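Long-range contacts in probable M18 family aminopeptidase 1 (Thermotoga maritima, PDB 2GLF), which probably acts as a zinc-dependent aminopeptidase, removing amino acids from the N-terminal ends of peptides: residues Q110-K115 with E199-N204; L132-V137 with I146-G151; H126-P131 with I161-P166; G136-N141 with Y213-E218. All blocks are in the same frame, centred on the assembly; numbering follows the deposited sequence.

Contact 1 of 4, residues Q110-K115 with E199-N204; sequences QIALFK and EAVKTN
Val201 sets its two methyl groups astride the start of strand 111-115, one meeting Ala112 and the other the backbone of Gln110. The apolar part is small, 160 Å² being buried by the whole contact. Val201 CG1 is anti to the backbone N (chi1 -179°), which carries it over the strand to lie 3.7 Å from Ala112 CB; the same methyl is 3.6 Å from Ala112 N. Its other branch, CG2, meets the carbonyl end of Gln110, with CG2 to Gln110 O at 3.3 Å. Beside the valine, Ala112 CB also faces the helix backbone, 4.2 Å from Lys202 CA. A methyl is all that Ala112 offers, and consistent with this, the axes of 111-115 and 200-204 come within 7.0 Å of each other, crossing at -55°.

The polar interactions run within the helix start or lead out of the pair. Glu199 occupies the N-cap position, and its carbonyl O is gripped by Thr203 twice, by OG1 at 2.9 Å and by N at 3.2 Å. The carboxylate of Glu107 on strand 97-108 accepts from Lys202 N and, weakly, from Val201 N. Lys202 stretches its fully extended chain away from the strand to a salt bridge with Glu217 and a bond to Leu105 O. On the strand side, Ile111 packs on Pro333 of a second subunit.

Chemically, then, helix and sheet are joined here by methyl packing, while Glu107 helps to hold the helix start, where its negative charge probably also complements the helix dipole.

Contact 2 of 4, residues L132-V137 with I146-G151; sequences LEIHGV and IEIHIG
A beta hairpin, strands 132-139 and 145-150, pairs Ile134 with Ile150 and Gly136 with Ile148 as antiparallel hydrogen-bonded pairs. The short segments run at 173° to each other, and each pair makes both bonds: Ile134 N to Ile150 O spans 2.8 Å and Gly136 N to Ile148 O 3.1 Å, with the reciprocal bonds from Ile150 N and Ile148 N. On the face bearing the isoleucines, Ile134 and Ile148 run next to each other in the same direction, their CG2 methyls 3.5 Å apart; Tyr213 packs on Ile148 and Ile150.

The other face carries the non-hydrogen-bonded pairs, among them His135 with His149. The rings touch at their edges, planes at 55°, and ND1 of His135 is hydrogen-bonded to ND1 of His149 at 2.7 Å, with either as possible donor. Carboxylates hold the outer nitrogens: His135 NE2 donates to Glu133 OE1 at 3.1 Å, from above the carboxylate plane, and His149 NE2 donates to Glu147 OE1, also at 3.1 Å. Glu133 OE1 also has a salt bridge to Lys31. Replacing Glu133 with an alanine would probably strip His135 NE2 of its acceptor and Lys31 of its countercharge, leaving the imidazole less firmly fixed.

Because both NE2 atoms donate, the ND1-ND1 bond implies that one ring is probably doubly protonated, its charge probably offset in part by the flanking glutamates.

Contact 3 of 4, residues H126-P131 with I161-P166; sequences HWLSIP and IPDLLP
Ser129 and Ile161 join two irregular loops, one leading into strand 132-139 and the other following the hairpin that this strand forms with 145-150. Ser129 N gives a nearly straight bond to Ile161 O, 2.7 Å at 174°, arriving from above the carbonyl plane. Its OG, turned anti to the carbonyl carbon (chi1 -68°), accepts from Asp163 N at 3.0 Å and 169°. An alanine in place of Ser129 would remove this acceptor and is likely to leave the buried Asp163 N without its mate and the second loop less firmly positioned. OG also has a weak hydrogen bond to Ser426 OG of a second subunit.

One water serves backbone atoms of both loops: it accepts from Ile161 N at 2.7 Å and from Ile130 N at 3.2 Å, and lies 2.8 Å from Trp127 O, to which it can donate. The carboxylate of Asp163 turns to the second subunit, where Tyr125 and Lys123 both bind OD2, so the negative charge of this buried side chain is probably balanced across the interface; OD1 takes a weak bond from Leu164 N.

Around these bonds Leu128 supplies apolar filling, its CB 3.6 Å from Asp163 CB. Further along, Leu165 packs on Ala329 and Pro166 on Met424 of the second subunit, the latter next in sequence to the metal ligand His425, while the side chain of Trp127 is about 7 Å from that of His425 in its own chain. Beside the backbone bond, Leu128 CD2 rests on Ile161 CG2, 3.4 Å away.

Contact 4 of 4, residues G136-N141 with Y213-E218; sequences GVLFKN and YGITEE
Lys140, Ile215 and Leu138 carry this contact, in that order of buried surface (65, 55 and 41 Å²). Lys140 folds over the loop that follows helix 200-213: its chain bends at chi2, chi3 and chi4, which brings the aliphatic part across Ile215 at about a right angle, with CD 3.9 Å from Ile215 CG2, and sets the terminal methylene against the carbonyl of Gly214. The ammonium nitrogen ends 3.6 Å from Gly214 O and 3.9 Å from Tyr213 O, distances that suggest at most an electrostatic attraction to these carbonyls at the helix end.

Ile215 receives Leu138 from the strand and Lys140 from the turn just after it. With CG1 in the position between backbone N and carbonyl carbon (chi1 59°), its long branch points to Leu138, and the two side chains cross at about a right angle, CD1 to CD1 at 3.4 Å. Its CG2 branch lies chiefly against Lys140 and also comes near Leu138 CD1. Ile146 on the neighbouring strand also touches Ile215, and Phe220 touches Leu138.

At the margin, Asn141 ND2 and Glu218 OE1 stay 4.2 Å apart, amide and carboxylate planes turned 65° to each other. The stronger partners of Glu218 OE1 are Asn381 and Arg377 of a third subunit, which places this corner at a subunit interface.

Gly214 leaves the helix with positive phi (67°), and the Ile215 that follows packs the end of helix 200-213 on the edge hairpin 132-139/145-150 of the antiparallel sheet.

Overall arrangement
Contacts 1, 2 and 4 all reach the six-stranded antiparallel sheet. Contacts 2 and 4 share Gly136 and Val137, have centres about 12 Å apart, and are linked by a probable hydrogen bond from Ile146 N to Leu138 O (2.7 Å). Contacts 1 and 4 hold the two ends of helix 200-213, their centres about 17 Å apart, and meet through the Lys202 NZ to Glu217 OE2 salt bridge (2.7 Å). Contact 3 joins contact 2 by packing, Leu132 CD1 to Trp127 CE3 at 4.1 Å. It alone approaches the metal centre, the Trp127 side chain being about 11 Å from a bound manganese ion; the others lie away from the annotated sites.

Contact 1 of 4, residues Q110-K115 with E199-N204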
loop_
_atom_site.group_PDB
_atom_site.type_symbol
_atom_site.label_atom_id
_atom_site.label_comp_id
_atom_site.label_asym_id
_atom_site.label_seq_id
_atom_site.Cartn_x
_atom_site.Cartn_y
_atom_site.Cartn_z
ATOM N N GLN A 110 8.416 -40.444 8.496
ATOM C CA GLN A 110 8.517 -41.833 8.081
ATOM C C GLN A 110 8.686 -42.046 6.577
ATOM O O GLN A 110 8.297 -43.086 6.037
ATOM C CB GLN A 110 7.300 -42.607 8.596
ATOM C CG GLN A 110 7.325 -42.888 10.104
ATOM C CD GLN A 110 7.303 -41.624 10.962
ATOM O OE1 GLN A 110 6.300 -40.901 10.999
ATOM N NE2 GLN A 110 8.415 -41.353 11.655
ATOM N N ILE A 111 9.292 -41.070 5.907
ATOM C CA ILE A 111 9.518 -41.161 4.468
ATOM C C ILE A 111 10.974 -40.873 4.105
ATOM O O ILE A 111 11.500 -39.808 4.415
ATOM C CB ILE A 111 8.616 -40.169 3.713
ATOM C CG1 ILE A 111 7.156 -40.561 3.907
ATOM C CG2 ILE A 111 8.977 -40.141 2.244
ATOM C CD1 ILE A 111 6.172 -39.614 3.244
ATOM N N ALA A 112 11.623 -41.833 3.454
ATOM C CA ALA A 112 13.008 -41.660 3.035
ATOM C C ALA A 112 13.005 -40.633 1.905
ATOM O O ALA A 112 12.176 -40.704 0.998
ATOM C CB ALA A 112 13.580 -42.986 2.551
ATOM N N LEU A 113 13.934 -39.683 1.953
ATOM C CA LEU A 113 13.984 -38.633 0.939
ATOM C C LEU A 113 15.373 -38.324 0.393
ATOM O O LEU A 113 16.379 -38.486 1.087
ATOM C CB LEU A 113 13.418 -37.342 1.521
ATOM C CG LEU A 113 11.955 -37.289 1.927
ATOM C CD1 LEU A 113 11.732 -36.079 2.813
ATOM C CD2 LEU A 113 11.092 -37.232 0.685
ATOM N N PHE A 114 15.419 -37.865 -0.851
ATOM C CA PHE A 114 16.682 -37.471 -1.467
ATOM C C PHE A 114 16.608 -35.970 -1.680
ATOM O O PHE A 114 15.818 -35.492 -2.500
ATOM C CB PHE A 114 16.895 -38.138 -2.831
ATOM C CG PHE A 114 17.255 -39.583 -2.754
ATOM C CD1 PHE A 114 16.477 -40.536 -3.397
ATOM C CD2 PHE A 114 18.381 -39.993 -2.055
ATOM C CE1 PHE A 114 16.814 -41.879 -3.347
ATOM C CE2 PHE A 114 18.731 -41.334 -1.998
ATOM C CZ PHE A 114 17.943 -42.282 -2.647
ATOM N N LYS A 115 17.413 -35.224 -0.937
ATOM C CA LYS A 115 17.426 -33.783 -1.107
ATOM C C LYS A 115 18.254 -33.465 -2.350
ATOM O O LYS A 115 19.284 -34.086 -2.602
ATOM C CB LYS A 115 18.053 -33.087 0.106
ATOM C CG LYS A 115 17.438 -33.436 1.443
ATOM C CD LYS A 115 17.894 -32.458 2.516
ATOM C CE LYS A 115 17.018 -31.200 2.550
ATOM N NZ LYS A 115 16.949 -30.442 1.264
ATOM N N GLU A 199 14.849 -44.081 12.549
ATOM C CA GLU A 199 14.767 -43.862 11.107
ATOM C C GLU A 199 14.782 -45.188 10.351
ATOM O O GLU A 199 15.651 -45.437 9.521
ATOM C CB GLU A 199 15.915 -42.961 10.646
ATOM C CG GLU A 199 15.827 -41.554 11.219
ATOM C CD GLU A 199 16.894 -40.606 10.694
ATOM O OE1 GLU A 199 16.890 -39.435 11.114
ATOM O OE2 GLU A 199 17.736 -41.017 9.870
ATOM N N ALA A 200 13.796 -46.030 10.644
ATOM C CA ALA A 200 13.682 -47.342 10.021
ATOM C C ALA A 200 13.520 -47.327 8.499
ATOM O O ALA A 200 13.907 -48.281 7.825
ATOM C CB ALA A 200 12.525 -48.109 10.655
ATOM N N VAL A 201 12.948 -46.262 7.950
ATOM C CA VAL A 201 12.756 -46.211 6.511
ATOM C C VAL A 201 14.054 -45.866 5.793
ATOM O O VAL A 201 14.409 -46.502 4.796
ATOM C CB VAL A 201 11.671 -45.191 6.107
ATOM C CG1 VAL A 201 11.498 -45.205 4.597
ATOM C CG2 VAL A 201 10.341 -45.526 6.779
ATOM N N LYS A 202 14.762 -44.856 6.292
ATOM C CA LYS A 202 16.022 -44.457 5.671
ATOM C C LYS A 202 16.899 -45.701 5.646
ATOM O O LYS A 202 17.399 -46.109 4.588
ATOM C CB LYS A 202 16.705 -43.353 6.484
ATOM C CG LYS A 202 17.986 -42.843 5.855
ATOM C CD LYS A 202 18.688 -41.858 6.756
ATOM C CE LYS A 202 20.002 -41.402 6.145
ATOM N NZ LYS A 202 20.654 -40.285 6.898
ATOM N N THR A 203 17.055 -46.300 6.825
ATOM C CA THR A 203 17.845 -47.512 7.012
ATOM C C THR A 203 17.486 -48.569 5.968
ATOM O O THR A 203 18.366 -49.228 5.407
ATOM C CB THR A 203 17.611 -48.109 8.421
ATOM O OG1 THR A 203 18.030 -47.166 9.413
ATOM C CG2 THR A 203 18.388 -49.407 8.596
ATOM N N ASN A 204 16.192 -48.729 5.713
ATOM C CA ASN A 204 15.750 -49.709 4.737
ATOM C C ASN A 204 16.313 -49.345 3.367
ATOM O O ASN A 204 16.878 -50.191 2.673
ATOM C CB ASN A 204 14.230 -49.759 4.670
ATOM C CG ASN A 204 13.737 -50.933 3.859
ATOM O OD1 ASN A 204 13.957 -52.085 4.229
ATOM N ND2 ASN A 204 13.081 -50.654 2.739
#

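Contact 2 of 4, residues L132-V137 with I146-G151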
loop_
_atom_site.group_PDB
_atom_site.type_symbol
_atom_site.label_atom_id
_atom_site.label_comp_id
_atom_site.label_asym_id
_atom_site.label_seq_id
_atom_site.Cartn_x
_atom_site.Cartn_y
_atom_site.Cartn_z
ATOM N N LEU A 132 10.618 -39.115 -12.500
ATOM C CA LEU A 132 12.033 -38.798 -12.650
ATOM C C LEU A 132 12.913 -40.037 -12.734
ATOM O O LEU A 132 12.533 -41.115 -12.291
ATOM C CB LEU A 132 12.542 -37.951 -11.468
ATOM C CG LEU A 132 12.071 -36.543 -11.087
ATOM C CD1 LEU A 132 11.732 -35.725 -12.326
ATOM C CD2 LEU A 132 10.889 -36.660 -10.173
ATOM N N GLU A 133 14.106 -39.850 -13.295
ATOM C CA GLU A 133 15.119 -40.896 -13.428
ATOM C C GLU A 133 16.387 -40.439 -12.698
ATOM O O GLU A 133 16.743 -39.260 -12.739
ATOM C CB GLU A 133 15.479 -41.119 -14.895
ATOM C CG GLU A 133 14.398 -41.726 -15.750
ATOM C CD GLU A 133 14.858 -41.922 -17.185
ATOM O OE1 GLU A 133 15.935 -42.522 -17.386
ATOM O OE2 GLU A 133 14.145 -41.483 -18.113
ATOM N N ILE A 134 17.063 -41.362 -12.027
ATOM C CA ILE A 134 18.313 -41.032 -11.341
ATOM C C ILE A 134 19.463 -41.460 -12.255
ATOM O O ILE A 134 19.410 -42.524 -12.856
ATOM C CB ILE A 134 18.445 -41.786 -10.005
ATOM C CG1 ILE A 134 17.599 -41.118 -8.937
ATOM C CG2 ILE A 134 19.879 -41.801 -9.551
ATOM C CD1 ILE A 134 17.632 -41.869 -7.621
ATOM N N HIS A 135 20.496 -40.632 -12.359
ATOM C CA HIS A 135 21.648 -40.947 -13.205
ATOM C C HIS A 135 22.935 -40.354 -12.647
ATOM O O HIS A 135 22.956 -39.210 -12.197
ATOM C CB HIS A 135 21.435 -40.407 -14.619
ATOM C CG HIS A 135 20.487 -41.218 -15.444
ATOM N ND1 HIS A 135 20.744 -42.523 -15.801
ATOM C CD2 HIS A 135 19.297 -40.902 -16.005
ATOM C CE1 HIS A 135 19.753 -42.979 -16.547
ATOM N NE2 HIS A 135 18.862 -42.015 -16.686
ATOM N N GLY A 136 24.015 -41.126 -12.674
ATOM C CA GLY A 136 25.262 -40.598 -12.164
ATOM C C GLY A 136 26.314 -41.632 -11.828
ATOM O O GLY A 136 26.391 -42.687 -12.455
ATOM N N VAL A 137 27.129 -41.320 -10.825
ATOM C CA VAL A 137 28.197 -42.211 -10.409
ATOM C C VAL A 137 28.620 -41.952 -8.955
ATOM O O VAL A 137 28.506 -40.833 -8.457
ATOM C CB VAL A 137 29.409 -42.050 -11.355
ATOM C CG1 VAL A 137 29.840 -40.597 -11.408
ATOM C CG2 VAL A 137 30.550 -42.926 -10.886
ATOM N N ILE A 146 31.211 -46.705 -9.239
ATOM C CA ILE A 146 29.897 -47.336 -9.346
ATOM C C ILE A 146 28.910 -46.490 -10.141
ATOM O O ILE A 146 28.597 -45.366 -9.767
ATOM C CB ILE A 146 29.302 -47.609 -7.944
ATOM C CG1 ILE A 146 30.196 -48.599 -7.193
ATOM C CG2 ILE A 146 27.886 -48.159 -8.066
ATOM C CD1 ILE A 146 29.661 -49.021 -5.846
ATOM N N GLU A 147 28.418 -47.045 -11.240
ATOM C CA GLU A 147 27.466 -46.341 -12.086
ATOM C C GLU A 147 26.027 -46.505 -11.586
ATOM O O GLU A 147 25.665 -47.536 -11.013
ATOM C CB GLU A 147 27.584 -46.838 -13.531
ATOM C CG GLU A 147 27.845 -45.730 -14.536
ATOM C CD GLU A 147 28.106 -46.253 -15.935
ATOM O OE1 GLU A 147 27.208 -46.904 -16.513
ATOM O OE2 GLU A 147 29.215 -46.013 -16.457
ATOM N N ILE A 148 25.212 -45.477 -11.807
ATOM C CA ILE A 148 23.820 -45.493 -11.379
ATOM C C ILE A 148 22.866 -45.071 -12.495
ATOM O O ILE A 148 23.015 -43.998 -13.085
ATOM C CB ILE A 148 23.605 -44.560 -10.159
ATOM C CG1 ILE A 148 24.385 -45.090 -8.957
ATOM C CG2 ILE A 148 22.122 -44.487 -9.796
ATOM C CD1 ILE A 148 23.945 -46.459 -8.518
ATOM N N HIS A 149 21.891 -45.932 -12.774
ATOM C CA HIS A 149 20.879 -45.674 -13.793
ATOM C C HIS A 149 19.567 -46.310 -13.364
ATOM O O HIS A 149 19.275 -47.449 -13.711
ATOM C CB HIS A 149 21.322 -46.246 -15.133
ATOM C CG HIS A 149 22.609 -45.671 -15.626
ATOM N ND1 HIS A 149 22.719 -44.374 -16.082
ATOM C CD2 HIS A 149 23.851 -46.203 -15.704
ATOM C CE1 HIS A 149 23.972 -44.133 -16.420
ATOM N NE2 HIS A 149 24.679 -45.226 -16.201
ATOM N N ILE A 150 18.783 -45.569 -12.593
ATOM C CA ILE A 150 17.505 -46.063 -12.113
ATOM C C ILE A 150 16.380 -45.221 -12.691
ATOM O O ILE A 150 16.422 -43.998 -12.617
ATOM C CB ILE A 150 17.442 -46.004 -10.595
ATOM C CG1 ILE A 150 18.727 -46.600 -10.013
ATOM C CG2 ILE A 150 16.227 -46.772 -10.104
ATOM C CD1 ILE A 150 18.793 -46.571 -8.511
ATOM N N GLY A 151 15.377 -45.888 -13.262
ATOM C CA GLY A 151 14.247 -45.207 -13.876
ATOM C C GLY A 151 14.440 -45.286 -15.375
ATOM O O GLY A 151 13.552 -44.971 -16.173
#

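Contact 3 of 4, residues H126-P131 with I161-P166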
loop_
_atom_site.group_PDB
_atom_site.type_symbol
_atom_site.label_atom_id
_atom_site.label_comp_id
_atom_site.label_asym_id
_atom_site.label_seq_id
_atom_site.Cartn_x
_atom_site.Cartn_y
_atom_site.Cartn_z
ATOM N N HIS A 126 7.972 -26.965 -12.716
ATOM C CA HIS A 126 7.939 -27.984 -13.763
ATOM C C HIS A 126 8.244 -29.365 -13.181
ATOM O O HIS A 126 7.680 -30.370 -13.614
ATOM C CB HIS A 126 9.004 -27.727 -14.837
ATOM C CG HIS A 126 8.681 -26.622 -15.791
ATOM N ND1 HIS A 126 7.428 -26.443 -16.334
ATOM C CD2 HIS A 126 9.474 -25.681 -16.357
ATOM C CE1 HIS A 126 7.464 -25.439 -17.193
ATOM N NE2 HIS A 126 8.694 -24.958 -17.225
ATOM N N TRP A 127 9.141 -29.390 -12.198
ATOM C CA TRP A 127 9.615 -30.622 -11.580
ATOM C C TRP A 127 8.758 -31.272 -10.504
ATOM O O TRP A 127 9.188 -32.234 -9.863
ATOM C CB TRP A 127 11.038 -30.389 -11.054
ATOM C CG TRP A 127 11.945 -29.910 -12.143
ATOM C CD1 TRP A 127 11.925 -28.675 -12.751
ATOM C CD2 TRP A 127 12.895 -30.695 -12.872
ATOM N NE1 TRP A 127 12.791 -28.656 -13.818
ATOM C CE2 TRP A 127 13.400 -29.883 -13.913
ATOM C CE3 TRP A 127 13.365 -32.008 -12.753
ATOM C CZ2 TRP A 127 14.353 -30.348 -14.827
ATOM C CZ3 TRP A 127 14.310 -32.467 -13.662
ATOM C CH2 TRP A 127 14.793 -31.639 -14.684
ATOM N N LEU A 128 7.545 -30.774 -10.308
ATOM C CA LEU A 128 6.661 -31.364 -9.311
ATOM C C LEU A 128 5.653 -32.313 -9.970
ATOM O O LEU A 128 5.121 -32.021 -11.048
ATOM C CB LEU A 128 5.944 -30.259 -8.540
ATOM C CG LEU A 128 6.889 -29.398 -7.693
ATOM C CD1 LEU A 128 6.187 -28.137 -7.245
ATOM C CD2 LEU A 128 7.378 -30.200 -6.495
ATOM N N SER A 129 5.410 -33.452 -9.317
ATOM C CA SER A 129 4.487 -34.484 -9.803
ATOM C C SER A 129 4.776 -34.887 -11.246
ATOM O O SER A 129 3.910 -34.820 -12.124
ATOM C CB SER A 129 3.031 -34.019 -9.666
ATOM O OG SER A 129 2.654 -33.917 -8.300
ATOM N N ILE A 130 6.009 -35.324 -11.467
ATOM C CA ILE A 130 6.478 -35.747 -12.775
ATOM C C ILE A 130 7.464 -36.888 -12.545
ATOM O O ILE A 130 8.321 -36.797 -11.668
ATOM C CB ILE A 130 7.136 -34.529 -13.496
ATOM C CG1 ILE A 130 6.106 -33.894 -14.427
ATOM C CG2 ILE A 130 8.404 -34.919 -14.232
ATOM C CD1 ILE A 130 6.533 -32.552 -15.009
ATOM N N PRO A 131 7.338 -37.996 -13.302
ATOM C CA PRO A 131 8.265 -39.120 -13.116
ATOM C C PRO A 131 9.715 -38.729 -13.399
ATOM O O PRO A 131 10.006 -38.084 -14.408
ATOM C CB PRO A 131 7.733 -40.181 -14.088
ATOM C CG PRO A 131 7.099 -39.375 -15.163
ATOM C CD PRO A 131 6.384 -38.281 -14.389
ATOM N N ILE A 161 8.608 -35.933 -7.000
ATOM C CA ILE A 161 8.585 -34.888 -6.005
ATOM C C ILE A 161 7.111 -34.528 -6.119
ATOM O O ILE A 161 6.731 -33.701 -6.939
ATOM C CB ILE A 161 9.465 -33.690 -6.405
ATOM C CG1 ILE A 161 10.898 -34.163 -6.675
ATOM C CG2 ILE A 161 9.463 -32.652 -5.294
ATOM C CD1 ILE A 161 11.812 -33.085 -7.218
ATOM N N PRO A 162 6.256 -35.193 -5.323
ATOM C CA PRO A 162 4.803 -34.964 -5.319
ATOM C C PRO A 162 4.399 -33.558 -4.886
ATOM O O PRO A 162 4.716 -33.134 -3.780
ATOM C CB PRO A 162 4.291 -36.030 -4.354
ATOM C CG PRO A 162 5.441 -36.163 -3.374
ATOM C CD PRO A 162 6.641 -36.167 -4.284
ATOM N N ASP A 163 3.699 -32.840 -5.759
ATOM C CA ASP A 163 3.265 -31.487 -5.448
ATOM C C ASP A 163 2.073 -31.564 -4.512
ATOM O O ASP A 163 1.309 -32.519 -4.576
ATOM C CB ASP A 163 2.886 -30.745 -6.730
ATOM C CG ASP A 163 2.463 -29.317 -6.468
ATOM O OD1 ASP A 163 2.899 -28.747 -5.448
ATOM O OD2 ASP A 163 1.708 -28.756 -7.288
ATOM N N LEU A 164 1.925 -30.566 -3.641
ATOM C CA LEU A 164 0.825 -30.519 -2.674
ATOM C C LEU A 164 -0.510 -30.470 -3.393
ATOM O O LEU A 164 -0.666 -29.709 -4.347
ATOM C CB LEU A 164 0.969 -29.284 -1.783
ATOM C CG LEU A 164 -0.022 -29.072 -0.639
ATOM C CD1 LEU A 164 -0.003 -30.257 0.296
ATOM C CD2 LEU A 164 0.352 -27.810 0.124
ATOM N N LEU A 165 -1.472 -31.278 -2.942
ATOM C CA LEU A 165 -2.786 -31.289 -3.579
ATOM C C LEU A 165 -3.404 -29.893 -3.520
ATOM O O LEU A 165 -3.247 -29.173 -2.536
ATOM C CB LEU A 165 -3.710 -32.330 -2.928
ATOM C CG LEU A 165 -4.024 -32.386 -1.430
ATOM C CD1 LEU A 165 -4.567 -31.075 -0.938
ATOM C CD2 LEU A 165 -5.056 -33.475 -1.198
ATOM N N PRO A 166 -4.113 -29.492 -4.580
ATOM C CA PRO A 166 -4.738 -28.169 -4.629
ATOM C C PRO A 166 -5.709 -27.830 -3.502
ATOM O O PRO A 166 -5.796 -26.677 -3.079
ATOM C CB PRO A 166 -5.402 -28.158 -6.004
ATOM C CG PRO A 166 -5.740 -29.600 -6.235
ATOM C CD PRO A 166 -4.490 -30.296 -5.758
HETATM O O HOH W 1 8.481 -34.962 -9.473
#

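Contact 4 of 4, residues G136-N141 with Y213-E218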
loop_
_atom_site.group_PDB
_atom_site.type_symbol
_atom_site.label_atom_id
_atom_site.label_comp_id
_atom_site.label_asym_id
_atom_site.label_seq_id
_atom_site.Cartn_x
_atom_site.Cartn_y
_atom_site.Cartn_z
ATOM N N GLY A 136 24.015 -41.126 -12.674
ATOM C CA GLY A 136 25.262 -40.598 -12.164
ATOM C C GLY A 136 26.314 -41.632 -11.828
ATOM O O GLY A 136 26.391 -42.687 -12.455
ATOM N N VAL A 137 27.129 -41.320 -10.825
ATOM C CA VAL A 137 28.197 -42.211 -10.409
ATOM C C VAL A 137 28.620 -41.952 -8.955
ATOM O O VAL A 137 28.506 -40.833 -8.457
ATOM C CB VAL A 137 29.409 -42.050 -11.355
ATOM C CG1 VAL A 137 29.840 -40.597 -11.408
ATOM C CG2 VAL A 137 30.550 -42.926 -10.886
ATOM N N LEU A 138 29.091 -42.998 -8.281
ATOM C CA LEU A 138 29.532 -42.900 -6.893
ATOM C C LEU A 138 30.829 -43.699 -6.740
ATOM O O LEU A 138 30.984 -44.757 -7.351
ATOM C CB LEU A 138 28.481 -43.495 -5.943
ATOM C CG LEU A 138 26.996 -43.107 -6.006
ATOM C CD1 LEU A 138 26.209 -44.037 -5.086
ATOM C CD2 LEU A 138 26.783 -41.646 -5.607
ATOM N N PHE A 139 31.758 -43.198 -5.930
ATOM C CA PHE A 139 33.011 -43.906 -5.703
ATOM C C PHE A 139 33.063 -44.379 -4.260
ATOM O O PHE A 139 32.758 -43.616 -3.341
ATOM C CB PHE A 139 34.208 -42.997 -5.983
ATOM C CG PHE A 139 34.329 -42.582 -7.417
ATOM C CD1 PHE A 139 33.655 -41.467 -7.889
ATOM C CD2 PHE A 139 35.094 -43.328 -8.304
ATOM C CE1 PHE A 139 33.741 -41.100 -9.233
ATOM C CE2 PHE A 139 35.186 -42.971 -9.645
ATOM C CZ PHE A 139 34.509 -41.857 -10.112
ATOM N N LYS A 140 33.432 -45.640 -4.056
ATOM C CA LYS A 140 33.527 -46.189 -2.706
ATOM C C LYS A 140 34.775 -45.564 -2.087
ATOM O O LYS A 140 35.528 -44.864 -2.772
ATOM C CB LYS A 140 33.677 -47.716 -2.759
ATOM C CG LYS A 140 32.723 -48.402 -3.726
ATOM C CD LYS A 140 31.391 -48.743 -3.085
ATOM C CE LYS A 140 31.421 -50.153 -2.507
ATOM N NZ LYS A 140 31.618 -51.213 -3.553
ATOM N N ASN A 141 35.005 -45.809 -0.803
ATOM C CA ASN A 141 36.179 -45.242 -0.155
ATOM C C ASN A 141 37.454 -45.882 -0.696
ATOM O O ASN A 141 38.543 -45.333 -0.550
ATOM C CB ASN A 141 36.111 -45.444 1.357
ATOM C CG ASN A 141 37.113 -44.586 2.098
ATOM O OD1 ASN A 141 38.299 -44.574 1.773
ATOM N ND2 ASN A 141 36.641 -43.861 3.105
ATOM N N TYR A 213 24.391 -51.963 -4.842
ATOM C CA TYR A 213 25.658 -51.467 -5.373
ATOM C C TYR A 213 26.802 -51.616 -4.383
ATOM O O TYR A 213 27.929 -51.211 -4.659
ATOM C CB TYR A 213 25.507 -49.996 -5.762
ATOM C CG TYR A 213 24.277 -49.727 -6.592
ATOM C CD1 TYR A 213 23.080 -49.334 -5.995
ATOM C CD2 TYR A 213 24.304 -49.889 -7.978
ATOM C CE1 TYR A 213 21.939 -49.104 -6.762
ATOM C CE2 TYR A 213 23.174 -49.668 -8.754
ATOM C CZ TYR A 213 21.997 -49.274 -8.143
ATOM O OH TYR A 213 20.890 -49.044 -8.923
ATOM N N GLY A 214 26.505 -52.197 -3.227
ATOM C CA GLY A 214 27.522 -52.389 -2.208
ATOM C C GLY A 214 28.007 -51.079 -1.624
ATOM O O GLY A 214 29.072 -51.026 -1.017
ATOM N N ILE A 215 27.212 -50.024 -1.794
ATOM C CA ILE A 215 27.576 -48.704 -1.298
ATOM C C ILE A 215 27.155 -48.392 0.134
ATOM O O ILE A 215 26.314 -49.067 0.726
ATOM C CB ILE A 215 27.022 -47.578 -2.218
ATOM C CG1 ILE A 215 25.499 -47.669 -2.321
ATOM C CG2 ILE A 215 27.645 -47.680 -3.596
ATOM C CD1 ILE A 215 24.877 -46.556 -3.167
ATOM N N THR A 216 27.777 -47.350 0.671
ATOM C CA THR A 216 27.520 -46.865 2.014
ATOM C C THR A 216 27.082 -45.403 1.871
ATOM O O THR A 216 27.368 -44.761 0.861
ATOM C CB THR A 216 28.795 -46.956 2.884
ATOM O OG1 THR A 216 28.501 -46.526 4.215
ATOM C CG2 THR A 216 29.900 -46.087 2.310
ATOM N N GLU A 217 26.387 -44.882 2.872
ATOM C CA GLU A 217 25.902 -43.513 2.822
ATOM C C GLU A 217 26.973 -42.466 2.557
ATOM O O GLU A 217 26.721 -41.489 1.844
ATOM C CB GLU A 217 25.169 -43.176 4.113
ATOM C CG GLU A 217 24.578 -41.796 4.142
ATOM C CD GLU A 217 23.747 -41.569 5.378
ATOM O OE1 GLU A 217 24.054 -42.197 6.418
ATOM O OE2 GLU A 217 22.797 -40.758 5.314
ATOM N N GLU A 218 28.163 -42.653 3.120
ATOM C CA GLU A 218 29.235 -41.681 2.903
ATOM C C GLU A 218 29.704 -41.632 1.448
ATOM O O GLU A 218 30.406 -40.700 1.046
ATOM C CB GLU A 218 30.424 -41.973 3.816
ATOM C CG GLU A 218 31.579 -41.000 3.633
ATOM C CD GLU A 218 32.735 -41.283 4.568
ATOM O OE1 GLU A 218 33.882 -40.936 4.214
ATOM O OE2 GLU A 218 32.497 -41.844 5.660
#